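Local coordinates for protein HTH-type transcriptional regulator mcbR (Escherichia coli UMEA 3718-1, PDB 4P9F) that represses transcription of the mcbA gene by binding its promoter region, so preventing colanic acid overproduction and mucoidy, and is important for biofilm formation, at residues 8-13 and 36-41; 33-36 and 41-44; 81-86 and 200-205; 120-125 and 170-175. All blocks are in the same frame, centred on the assembly; numbering follows the deposited sequence.

Contact 1 (8-13 and 36-41)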
loop_
_atom_site.group_PDB
_atom_site.type_symbol
_atom_site.label_atom_id
_atom_site.label_comp_id
_atom_site.label_asym_id
_atom_site.label_seq_id
_atom_site.Cartn_x
_atom_site.Cartn_y
_atom_site.Cartn_z
ATOM N N LEU A 8 2.020 -19.562 1.078
ATOM C CA LEU A 8 2.020 -18.396 1.972
ATOM C C LEU A 8 3.287 -18.374 2.820
ATOM O O LEU A 8 3.849 -17.315 3.070
ATOM C CB LEU A 8 0.792 -18.403 2.893
ATOM C CG LEU A 8 0.687 -17.260 3.932
ATOM C CD1 LEU A 8 0.729 -15.890 3.223
ATOM C CD2 LEU A 8 -0.598 -17.412 4.766
ATOM N N GLN A 9 3.746 -19.561 3.226
ATOM C CA GLN A 9 4.907 -19.664 4.090
ATOM C C GLN A 9 6.157 -19.202 3.354
ATOM O O GLN A 9 6.971 -18.438 3.882
ATOM C CB GLN A 9 5.079 -21.111 4.566
ATOM C CG GLN A 9 6.122 -21.267 5.616
ATOM C CD GLN A 9 5.805 -20.413 6.826
ATOM O OE1 GLN A 9 6.590 -19.541 7.211
ATOM N NE2 GLN A 9 4.634 -20.642 7.417
ATOM N N VAL A 10 6.306 -19.642 2.118
ATOM C CA VAL A 10 7.427 -19.161 1.310
ATOM C C VAL A 10 7.315 -17.650 1.052
ATOM O O VAL A 10 8.291 -16.927 1.119
ATOM C CB VAL A 10 7.512 -19.902 -0.050
ATOM C CG1 VAL A 10 8.657 -19.334 -0.891
ATOM C CG2 VAL A 10 7.695 -21.433 0.169
ATOM N N GLU A 11 6.103 -17.186 0.745
ATOM C CA GLU A 11 5.905 -15.776 0.471
ATOM C C GLU A 11 6.270 -14.882 1.669
ATOM O O GLU A 11 6.964 -13.874 1.514
ATOM C CB GLU A 11 4.456 -15.499 0.098
ATOM C CG GLU A 11 4.270 -14.040 -0.296
ATOM C CD GLU A 11 2.822 -13.661 -0.479
ATOM O OE1 GLU A 11 1.936 -14.479 -0.123
ATOM O OE2 GLU A 11 2.583 -12.551 -1.002
ATOM N N ASN A 12 5.788 -15.254 2.853
ATOM C CA ASN A 12 6.104 -14.497 4.067
ATOM C C ASN A 12 7.582 -14.528 4.390
ATOM O O ASN A 12 8.147 -13.517 4.818
ATOM C CB ASN A 12 5.291 -15.018 5.250
ATOM C CG ASN A 12 3.837 -14.617 5.157
ATOM O OD1 ASN A 12 3.495 -13.622 4.501
ATOM N ND2 ASN A 12 2.976 -15.361 5.826
ATOM N N ASP A 13 8.224 -15.674 4.175
ATOM C CA ASP A 13 9.667 -15.744 4.419
ATOM C C ASP A 13 10.458 -14.859 3.439
ATOM O O ASP A 13 11.408 -14.177 3.827
ATOM C CB ASP A 13 10.142 -17.192 4.370
ATOM C CG ASP A 13 9.662 -17.993 5.596
ATOM O OD1 ASP A 13 9.300 -17.356 6.615
ATOM O OD2 ASP A 13 9.642 -19.246 5.544
ATOM N N GLU A 36 14.759 -26.336 -4.140
ATOM C CA GLU A 36 15.718 -27.312 -3.609
ATOM C C GLU A 36 16.169 -26.967 -2.187
ATOM O O GLU A 36 16.282 -27.843 -1.322
ATOM C CB GLU A 36 16.939 -27.415 -4.535
ATOM C CG GLU A 36 16.585 -28.093 -5.840
ATOM C CD GLU A 36 17.713 -28.090 -6.848
ATOM O OE1 GLU A 36 18.746 -27.410 -6.611
ATOM O OE2 GLU A 36 17.546 -28.776 -7.879
ATOM N N GLN A 37 16.428 -25.692 -1.939
ATOM C CA GLN A 37 16.828 -25.272 -0.612
ATOM C C GLN A 37 15.724 -25.517 0.427
ATOM O O GLN A 37 16.018 -25.825 1.574
ATOM C CB GLN A 37 17.233 -23.787 -0.627
ATOM C CG GLN A 37 18.542 -23.520 -1.400
ATOM C CD GLN A 37 18.691 -22.074 -1.882
ATOM O OE1 GLN A 37 18.004 -21.167 -1.401
ATOM N NE2 GLN A 37 19.598 -21.860 -2.847
ATOM N N LEU A 38 14.465 -25.387 0.021
ATOM C CA LEU A 38 13.330 -25.506 0.938
ATOM C C LEU A 38 12.757 -26.916 0.982
ATOM O O LEU A 38 11.814 -27.190 1.739
ATOM C CB LEU A 38 12.219 -24.521 0.544
ATOM C CG LEU A 38 12.638 -23.046 0.564
ATOM C CD1 LEU A 38 11.494 -22.132 0.205
ATOM C CD2 LEU A 38 13.235 -22.681 1.920
ATOM N N GLY A 39 13.317 -27.808 0.167
ATOM C CA GLY A 39 12.836 -29.183 0.094
ATOM C C GLY A 39 11.393 -29.262 -0.378
ATOM O O GLY A 39 10.642 -30.130 0.068
HETATM N N MSE A 40 11.017 -28.359 -1.285
HETATM C CA MSE A 40 9.640 -28.265 -1.775
HETATM C C MSE A 40 9.515 -28.483 -3.263
HETATM O O MSE A 40 10.485 -28.364 -4.000
HETATM C CB MSE A 40 9.037 -26.890 -1.481
HETATM C CG MSE A 40 8.736 -26.641 -0.037
HETATM SE SE MSE A 40 7.918 -24.878 0.165
HETATM C CE MSE A 40 7.915 -24.873 2.110
ATOM N N SER A 41 8.284 -28.739 -3.698
ATOM C CA SER A 41 7.921 -28.656 -5.106
ATOM C C SER A 41 8.107 -27.238 -5.626
ATOM O O SER A 41 8.034 -26.268 -4.872
ATOM C CB SER A 41 6.475 -29.100 -5.330
ATOM O OG SER A 41 6.310 -30.405 -4.824
#
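In the winged helix-turn-helix domain of this GntR-family repressor, V10 of helix 6-19 packs on L38 and M40, at the turn of the DNA-binding helix-turn-helix. The backbones stay well apart: the CA atoms of V10 and L38 are 8.7 Å from each other. Side chains bridge the gap.

Both methyls of V10 are used. Its CG2 reaches the selenium of M40, a selenomethionine, with V10 CG2 to M40 SE at 3.5 Å. These two side chains meet tip to tip. The chain of M40 is extended beyond CG (chi2 -178°, chi3 -173°), which carries SE and CE across to the valine. The terminal methyl follows, with M40 CE 4.0 Å from V10 CG2.

L38 comes in at a slant to V10 and touches with one branch. Its CD1 lies 3.9 Å from V10 CG2 and 4.1 Å from V10 CG1. V10 is therefore held by two residues that flank G39.

G39, with positive phi (62°), is the C-prime residue of a Schellman motif that closes helix 31-38. The chain then swings round, and both L38 and M40 direct their side chains at helix 6-19. V10 also touches A48 of helix 42-54, and the neighbouring E11 forms a salt bridge with R51 of that helix.

No hydrogen bond crosses between the two segments. The contact is apolar, so it rests on dispersion alone, between one buried valine and two less buried side chains.

Contact 2 (33-36 and 41-44)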
loop_
_atom_site.group_PDB
_atom_site.type_symbol
_atom_site.label_atom_id
_atom_site.label_comp_id
_atom_site.label_asym_id
_atom_site.label_seq_id
_atom_site.Cartn_x
_atom_site.Cartn_y
_atom_site.Cartn_z
ATOM N N ASN A 33 16.460 -23.364 -7.495
ATOM C CA ASN A 33 17.377 -23.308 -6.343
ATOM C C ASN A 33 16.614 -23.148 -5.051
ATOM O O ASN A 33 16.921 -23.781 -4.049
ATOM C CB ASN A 33 18.364 -22.142 -6.447
ATOM C CG ASN A 33 19.428 -22.340 -7.510
ATOM O OD1 ASN A 33 19.381 -23.270 -8.300
ATOM N ND2 ASN A 33 20.396 -21.432 -7.534
ATOM N N LEU A 34 15.633 -22.259 -5.060
ATOM C CA LEU A 34 14.886 -21.991 -3.835
ATOM C C LEU A 34 14.065 -23.226 -3.443
ATOM O O LEU A 34 14.002 -23.579 -2.278
ATOM C CB LEU A 34 13.972 -20.774 -4.007
ATOM C CG LEU A 34 13.238 -20.353 -2.722
ATOM C CD1 LEU A 34 14.203 -20.276 -1.538
ATOM C CD2 LEU A 34 12.511 -18.997 -2.942
ATOM N N ALA A 35 13.427 -23.866 -4.427
ATOM C CA ALA A 35 12.659 -25.081 -4.152
ATOM C C ALA A 35 13.575 -26.169 -3.559
ATOM O O ALA A 35 13.225 -26.841 -2.578
ATOM C CB ALA A 35 11.968 -25.577 -5.429
ATOM N N GLU A 36 14.759 -26.336 -4.140
ATOM C CA GLU A 36 15.718 -27.312 -3.609
ATOM C C GLU A 36 16.169 -26.967 -2.187
ATOM O O GLU A 36 16.282 -27.843 -1.322
ATOM C CB GLU A 36 16.939 -27.415 -4.535
ATOM C CG GLU A 36 16.585 -28.093 -5.840
ATOM C CD GLU A 36 17.713 -28.090 -6.848
ATOM O OE1 GLU A 36 18.746 -27.410 -6.611
ATOM O OE2 GLU A 36 17.546 -28.776 -7.879
ATOM N N SER A 41 8.284 -28.739 -3.698
ATOM C CA SER A 41 7.921 -28.656 -5.106
ATOM C C SER A 41 8.107 -27.238 -5.626
ATOM O O SER A 41 8.034 -26.268 -4.872
ATOM C CB SER A 41 6.475 -29.100 -5.330
ATOM O OG SER A 41 6.310 -30.405 -4.824
ATOM N N ILE A 42 8.387 -27.136 -6.917
ATOM C CA ILE A 42 8.459 -25.850 -7.612
ATOM C C ILE A 42 7.193 -25.006 -7.468
ATOM O O ILE A 42 7.248 -23.770 -7.377
ATOM C CB ILE A 42 8.686 -26.084 -9.138
ATOM C CG1 ILE A 42 10.061 -26.668 -9.391
ATOM C CG2 ILE A 42 8.611 -24.790 -9.904
ATOM C CD1 ILE A 42 11.150 -25.796 -8.899
ATOM N N THR A 43 6.048 -25.683 -7.471
ATOM C CA THR A 43 4.757 -24.989 -7.532
ATOM C C THR A 43 4.507 -23.929 -6.443
ATOM O O THR A 43 4.244 -22.781 -6.781
ATOM C CB THR A 43 3.600 -26.000 -7.522
ATOM O OG1 THR A 43 3.748 -26.877 -8.645
ATOM C CG2 THR A 43 2.270 -25.274 -7.600
ATOM N N PRO A 44 4.627 -24.286 -5.144
ATOM C CA PRO A 44 4.365 -23.189 -4.189
ATOM C C PRO A 44 5.463 -22.116 -4.180
ATOM O O PRO A 44 5.179 -20.961 -3.890
ATOM C CB PRO A 44 4.314 -23.898 -2.826
ATOM C CG PRO A 44 5.160 -25.150 -3.005
ATOM C CD PRO A 44 4.921 -25.571 -4.467
#
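A35 and I42 meet at the inside of the turn in the helix-turn-helix motif, where helix 31-38 gives way to helix 42-54. The tight part is a single methyl-to-methyl approach: A35 CB lies 3.6 Å from I42 CD1. The backbones are close as well, with the CA atoms of A35 and I42 only 5.5 Å apart. The small alanine side chain suits this short spacing.

I42 starts from an unlikely direction, since its CB points away from helix 31-38. Chi1 of -68° sets CG1 beside the backbone N, and chi2 of -59° folds CD1 back toward A35. The same methyl of A35 also sits 4.0 Å from the carbonyl oxygen S41 O. A35 is buried, and V45 of helix 42-54 covers it too. I42 further touches T31 and K32.

The other side is loose. The CB atoms of N33 and E36 point away from 41-44, and E36 is exposed, with a weak, long ion pair to K32. S41, in the turn, and T43, in helix 42-54, are exposed.

No hydrogen bond joins the two segments here. Between them the contact is dispersion between two methyls, with a carbonyl oxygen at its border; the charged E36 stays on the exposed side.

Contact 3 (81-86 and 200-205)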
loop_
_atom_site.group_PDB
_atom_site.type_symbol
_atom_site.label_atom_id
_atom_site.label_comp_id
_atom_site.label_asym_id
_atom_site.label_seq_id
_atom_site.Cartn_x
_atom_site.Cartn_y
_atom_site.Cartn_z
ATOM N N ARG A 81 8.623 8.892 1.999
ATOM C CA ARG A 81 7.600 9.928 2.071
ATOM C C ARG A 81 6.224 9.308 2.290
ATOM O O ARG A 81 5.439 9.800 3.103
ATOM C CB ARG A 81 7.607 10.786 0.806
ATOM C CG ARG A 81 8.878 11.592 0.654
ATOM C CD ARG A 81 8.942 12.304 -0.679
ATOM N NE ARG A 81 7.996 13.402 -0.743
ATOM C CZ ARG A 81 8.007 14.327 -1.691
ATOM N NH1 ARG A 81 8.914 14.273 -2.656
ATOM N NH2 ARG A 81 7.110 15.303 -1.674
ATOM N N ILE A 82 5.947 8.213 1.593
ATOM C CA ILE A 82 4.674 7.528 1.755
ATOM C C ILE A 82 4.556 6.923 3.153
ATOM O O ILE A 82 3.572 7.138 3.857
ATOM C CB ILE A 82 4.474 6.410 0.705
ATOM C CG1 ILE A 82 4.534 6.977 -0.722
ATOM C CG2 ILE A 82 3.121 5.712 0.929
ATOM C CD1 ILE A 82 4.638 5.908 -1.815
ATOM N N ARG A 83 5.562 6.176 3.572
ATOM C CA ARG A 83 5.443 5.478 4.840
ATOM C C ARG A 83 5.511 6.439 6.021
ATOM O O ARG A 83 5.021 6.133 7.103
ATOM C CB ARG A 83 6.523 4.425 4.957
ATOM C CG ARG A 83 7.900 4.992 5.206
ATOM C CD ARG A 83 8.895 3.856 5.168
ATOM N NE ARG A 83 10.253 4.275 5.509
ATOM C CZ ARG A 83 10.796 4.157 6.713
ATOM N NH1 ARG A 83 10.101 3.626 7.723
ATOM N NH2 ARG A 83 12.046 4.552 6.897
ATOM N N TYR A 84 6.130 7.587 5.814
ATOM C CA TYR A 84 6.142 8.615 6.843
ATOM C C TYR A 84 4.718 8.905 7.302
ATOM O O TYR A 84 4.412 8.765 8.482
ATOM C CB TYR A 84 6.808 9.884 6.325
ATOM C CG TYR A 84 6.858 11.022 7.324
ATOM C CD1 TYR A 84 7.886 11.121 8.262
ATOM C CD2 TYR A 84 5.878 12.002 7.323
ATOM C CE1 TYR A 84 7.926 12.187 9.174
ATOM C CE2 TYR A 84 5.911 13.062 8.219
ATOM C CZ TYR A 84 6.935 13.153 9.140
ATOM O OH TYR A 84 6.940 14.212 10.022
ATOM N N GLU A 85 3.835 9.244 6.362
ATOM C CA GLU A 85 2.445 9.528 6.713
ATOM C C GLU A 85 1.732 8.332 7.306
ATOM O O GLU A 85 0.992 8.477 8.276
ATOM C CB GLU A 85 1.660 10.041 5.504
ATOM C CG GLU A 85 2.240 11.295 4.907
ATOM C CD GLU A 85 2.193 12.481 5.865
ATOM O OE1 GLU A 85 1.300 12.520 6.742
ATOM O OE2 GLU A 85 3.043 13.385 5.728
ATOM N N LEU A 86 1.950 7.149 6.733
ATOM C CA LEU A 86 1.209 5.971 7.176
ATOM C C LEU A 86 1.618 5.518 8.569
ATOM O O LEU A 86 0.763 5.155 9.381
ATOM C CB LEU A 86 1.405 4.821 6.190
ATOM C CG LEU A 86 0.886 5.109 4.771
ATOM C CD1 LEU A 86 0.989 3.882 3.838
ATOM C CD2 LEU A 86 -0.550 5.670 4.800
ATOM N N GLU A 200 11.601 11.098 14.552
ATOM C CA GLU A 200 13.028 11.166 14.863
ATOM C C GLU A 200 13.710 9.826 14.567
ATOM O O GLU A 200 14.821 9.782 14.028
ATOM C CB GLU A 200 13.236 11.557 16.341
ATOM C CG GLU A 200 12.961 13.035 16.698
ATOM C CD GLU A 200 14.150 13.965 16.463
ATOM O OE1 GLU A 200 15.215 13.730 17.071
ATOM O OE2 GLU A 200 14.018 14.953 15.710
ATOM N N ILE A 201 13.043 8.732 14.930
ATOM C CA ILE A 201 13.565 7.384 14.666
ATOM C C ILE A 201 13.769 7.179 13.176
ATOM O O ILE A 201 14.822 6.706 12.729
ATOM C CB ILE A 201 12.618 6.292 15.229
ATOM C CG1 ILE A 201 12.681 6.296 16.767
ATOM C CG2 ILE A 201 12.990 4.897 14.691
ATOM C CD1 ILE A 201 11.665 5.409 17.423
HETATM N N MSE A 202 12.759 7.545 12.406
HETATM C CA MSE A 202 12.815 7.367 10.972
HETATM C C MSE A 202 13.889 8.248 10.360
HETATM O O MSE A 202 14.668 7.782 9.535
HETATM C CB MSE A 202 11.447 7.647 10.341
HETATM C CG MSE A 202 10.381 6.580 10.697
HETATM SE SE MSE A 202 8.691 6.800 9.687
HETATM C CE MSE A 202 7.989 8.407 10.519
ATOM N N GLN A 203 13.965 9.503 10.794
ATOM C CA GLN A 203 14.972 10.426 10.265
ATOM C C GLN A 203 16.396 9.910 10.474
ATOM O O GLN A 203 17.206 9.900 9.536
ATOM C CB GLN A 203 14.838 11.813 10.902
ATOM C CG GLN A 203 13.756 12.659 10.297
ATOM C CD GLN A 203 13.626 14.005 10.974
ATOM O OE1 GLN A 203 14.544 14.463 11.662
ATOM N NE2 GLN A 203 12.478 14.643 10.793
ATOM N N GLN A 204 16.694 9.454 11.687
ATOM C CA GLN A 204 18.045 8.977 11.975
ATOM C C GLN A 204 18.358 7.664 11.227
ATOM O O GLN A 204 19.490 7.464 10.781
ATOM C CB GLN A 204 18.252 8.805 13.488
ATOM C CG GLN A 204 17.471 7.652 14.131
ATOM C CD GLN A 204 17.690 7.532 15.645
ATOM O OE1 GLN A 204 18.209 8.448 16.287
ATOM N NE2 GLN A 204 17.300 6.391 16.211
ATOM N N ASN A 205 17.364 6.790 11.053
ATOM C CA ASN A 205 17.608 5.509 10.382
ATOM C C ASN A 205 17.796 5.700 8.870
ATOM O O ASN A 205 18.659 5.072 8.242
ATOM C CB ASN A 205 16.470 4.500 10.671
ATOM C CG ASN A 205 16.465 4.019 12.129
ATOM O OD1 ASN A 205 17.419 4.247 12.867
ATOM N ND2 ASN A 205 15.408 3.324 12.529
#
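M202, a selenomethionine on helix 191-210, enters between Y84 and R83 of helix 73-95. Its methyl makes the closest approach, with M202 CE 3.5 Å from Y84 CD1 and 4.0 Å from Y84 CE1. The methyl comes obliquely to the ring, and the two side chains cross at about a right angle. A bend at chi3 (-71°) turns CE toward the tyrosine. The selenium faces the other neighbour: M202 SE is 4.0 Å from R83 NH1, also obliquely. The R83 and M202 side chains run roughly antiparallel, side by side.

The next shell fixes the arginine. Chi1 of 73° sets CG between the backbone N and carbonyl carbon, and the extended chain carries the guanidinium to M202. R83 NE bonds to N80 and NH1 forms a salt bridge with E87, both on the same helix. R133 of helix 122-138 packs on M202. Farther round helix 73-95, I82 and L86 face helix 143-156 and the second subunit, where L86 meets L86 of that subunit.

The CA atoms of Y84 and M202 are 7.9 Å apart. This is buried helix-helix packing within the all-helical FCD domain, the C-terminal, effector-binding type of domain in the FadR subfamily of GntR regulators.

Contact 4 (120-125 and 170-175)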
loop_
_atom_site.group_PDB
_atom_site.type_symbol
_atom_site.label_atom_id
_atom_site.label_comp_id
_atom_site.label_asym_id
_atom_site.label_seq_id
_atom_site.Cartn_x
_atom_site.Cartn_y
_atom_site.Cartn_z
ATOM N N GLY A 120 26.131 -7.000 18.640
ATOM C CA GLY A 120 26.580 -6.656 17.301
ATOM C C GLY A 120 25.866 -7.449 16.214
ATOM O O GLY A 120 26.407 -7.659 15.124
ATOM N N ASP A 121 24.653 -7.902 16.518
ATOM C CA ASP A 121 23.857 -8.691 15.580
ATOM C C ASP A 121 22.982 -7.798 14.691
ATOM O O ASP A 121 21.877 -7.402 15.073
ATOM C CB ASP A 121 22.994 -9.692 16.350
ATOM C CG ASP A 121 22.421 -10.771 15.463
ATOM O OD1 ASP A 121 22.307 -10.553 14.236
ATOM O OD2 ASP A 121 22.095 -11.852 15.995
HETATM N N MSE A 122 23.472 -7.487 13.498
HETATM C CA MSE A 122 22.813 -6.477 12.689
HETATM C C MSE A 122 21.441 -6.953 12.242
HETATM O O MSE A 122 20.498 -6.173 12.215
HETATM C CB MSE A 122 23.655 -6.098 11.474
HETATM C CG MSE A 122 22.932 -5.106 10.544
HETATM SE SE MSE A 122 22.612 -3.379 11.381
HETATM C CE MSE A 122 24.399 -2.654 11.191
ATOM N N GLU A 123 21.323 -8.232 11.900
ATOM C CA GLU A 123 20.041 -8.756 11.432
ATOM C C GLU A 123 18.957 -8.671 12.516
ATOM O O GLU A 123 17.823 -8.278 12.246
ATOM C CB GLU A 123 20.196 -10.191 10.940
ATOM C CG GLU A 123 18.892 -10.755 10.423
ATOM C CD GLU A 123 19.026 -12.202 9.983
ATOM O OE1 GLU A 123 20.157 -12.728 10.026
ATOM O OE2 GLU A 123 18.001 -12.814 9.615
ATOM N N GLN A 124 19.335 -9.012 13.741
ATOM C CA GLN A 124 18.441 -8.950 14.887
ATOM C C GLN A 124 18.060 -7.515 15.236
ATOM O O GLN A 124 16.922 -7.247 15.603
ATOM C CB GLN A 124 19.103 -9.636 16.082
ATOM C CG GLN A 124 18.698 -11.082 16.223
ATOM C CD GLN A 124 17.214 -11.234 16.531
ATOM O OE1 GLN A 124 16.376 -11.367 15.624
ATOM N NE2 GLN A 124 16.883 -11.227 17.823
ATOM N N ILE A 125 19.002 -6.588 15.100
ATOM C CA ILE A 125 18.703 -5.165 15.261
ATOM C C ILE A 125 17.612 -4.727 14.275
ATOM O O ILE A 125 16.628 -4.064 14.624
ATOM C CB ILE A 125 19.951 -4.290 15.021
ATOM C CG1 ILE A 125 21.001 -4.526 16.111
ATOM C CG2 ILE A 125 19.561 -2.799 14.927
ATOM C CD1 ILE A 125 22.269 -3.760 15.883
ATOM N N ALA A 170 28.106 -0.985 16.573
ATOM C CA ALA A 170 28.569 -0.260 17.749
ATOM C C ALA A 170 28.267 1.234 17.632
ATOM O O ALA A 170 28.124 1.930 18.638
ATOM C CB ALA A 170 30.050 -0.477 17.954
ATOM N N GLU A 171 28.187 1.720 16.396
ATOM C CA GLU A 171 27.909 3.131 16.135
ATOM C C GLU A 171 26.413 3.430 16.178
ATOM O O GLU A 171 25.982 4.538 15.856
ATOM C CB GLU A 171 28.482 3.540 14.776
ATOM N N LEU A 172 25.619 2.436 16.556
ATOM C CA LEU A 172 24.173 2.612 16.635
ATOM C C LEU A 172 23.681 2.690 18.078
ATOM O O LEU A 172 22.479 2.779 18.323
ATOM C CB LEU A 172 23.471 1.462 15.918
ATOM C CG LEU A 172 23.813 1.205 14.446
ATOM C CD1 LEU A 172 23.016 0.018 13.920
ATOM C CD2 LEU A 172 23.534 2.443 13.606
ATOM N N ARG A 173 24.622 2.752 19.016
ATOM C CA ARG A 173 24.306 2.675 20.438
ATOM C C ARG A 173 23.298 3.736 20.859
ATOM O O ARG A 173 22.285 3.425 21.488
ATOM C CB ARG A 173 25.586 2.798 21.267
ATOM C CG ARG A 173 25.373 2.768 22.771
ATOM C CD ARG A 173 24.666 1.505 23.221
ATOM N NE ARG A 173 24.569 1.431 24.675
ATOM C CZ ARG A 173 23.572 1.952 25.383
ATOM N NH1 ARG A 173 22.582 2.589 24.769
ATOM N NH2 ARG A 173 23.566 1.837 26.706
ATOM N N GLU A 174 23.558 4.978 20.472
ATOM C CA GLU A 174 22.749 6.104 20.909
ATOM C C GLU A 174 21.373 6.141 20.239
ATOM O O GLU A 174 20.454 6.813 20.711
ATOM C CB GLU A 174 23.511 7.394 20.622
ATOM C CG GLU A 174 23.001 8.610 21.350
ATOM C CD GLU A 174 23.955 9.783 21.240
ATOM O OE1 GLU A 174 23.511 10.919 21.471
ATOM O OE2 GLU A 174 25.147 9.568 20.925
ATOM N N HIS A 175 21.226 5.370 19.168
ATOM C CA HIS A 175 19.991 5.319 18.385
ATOM C C HIS A 175 18.837 4.641 19.141
ATOM O O HIS A 175 17.677 4.745 18.744
ATOM C CB HIS A 175 20.261 4.591 17.061
ATOM C CG HIS A 175 21.095 5.382 16.098
ATOM N ND1 HIS A 175 22.414 5.709 16.357
ATOM C CD2 HIS A 175 20.816 5.885 14.878
ATOM C CE1 HIS A 175 22.897 6.399 15.344
ATOM N NE2 HIS A 175 21.955 6.522 14.429
#
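The chain leaves a helix at G120, with positive phi, and enters the next just after D121; across from it, 170-171 belong to a 3-10 segment and 173-175 have helical torsions without the regular helical bonds. G120 completes a Schellman motif at the end of helix 100-119. D121 is the N-cap of helix 122-138. Its OD1 accepts a weak bond from Q124 N, 3.4 Å long and nearly straight at 167°.

L172 carries the contact from the other segment. One branch does all the touching: L172 CD1 is 4.1 Å from M122 CE and 4.3 Å from I125 CD1. M122, a selenomethionine, bends at both chi2 (65°) and chi3 (78°), and this hooks its terminal methyl round toward the leucine. The M122 and L172 side chains cross at about a right angle. The CB of I125 points toward the other segment, and CD1 makes the contact. L172 CD1 meets one methyl from each of M122 and I125, and no hydrogen bond crosses.

M122 is buried, and also touches I167, P169 and Y164. I125 packs on P169 and on A116 of helix 100-119. L172 reaches I208 of helix 191-210. The contact thus joins the start of helix 122-138 to the connection between helices 161-166 and 177-187, with helices 100-119 and 191-210 alongside.

Contacts 1 and 2 belong to the DNA-binding domain, contacts 3 and 4 to the FCD domain. The first two share helix 31-38 and lie 7 Å apart between centres. M40 N probably bonds to A35 O, at 3.0 Å, which ties them through the backbone. Contacts 3 and 4 also meet: Q204 NE2 probably bonds to H175 O. Contact 3 is the buried one, and alone sets an aromatic ring and a guanidinium beside a selenomethionine. The others are partly buried and touch mainly through aliphatic groups or selenomethionine. Contact 2 brings backbones closest, at an alanine. Contacts 1 and 3 lie 31 Å apart between centres.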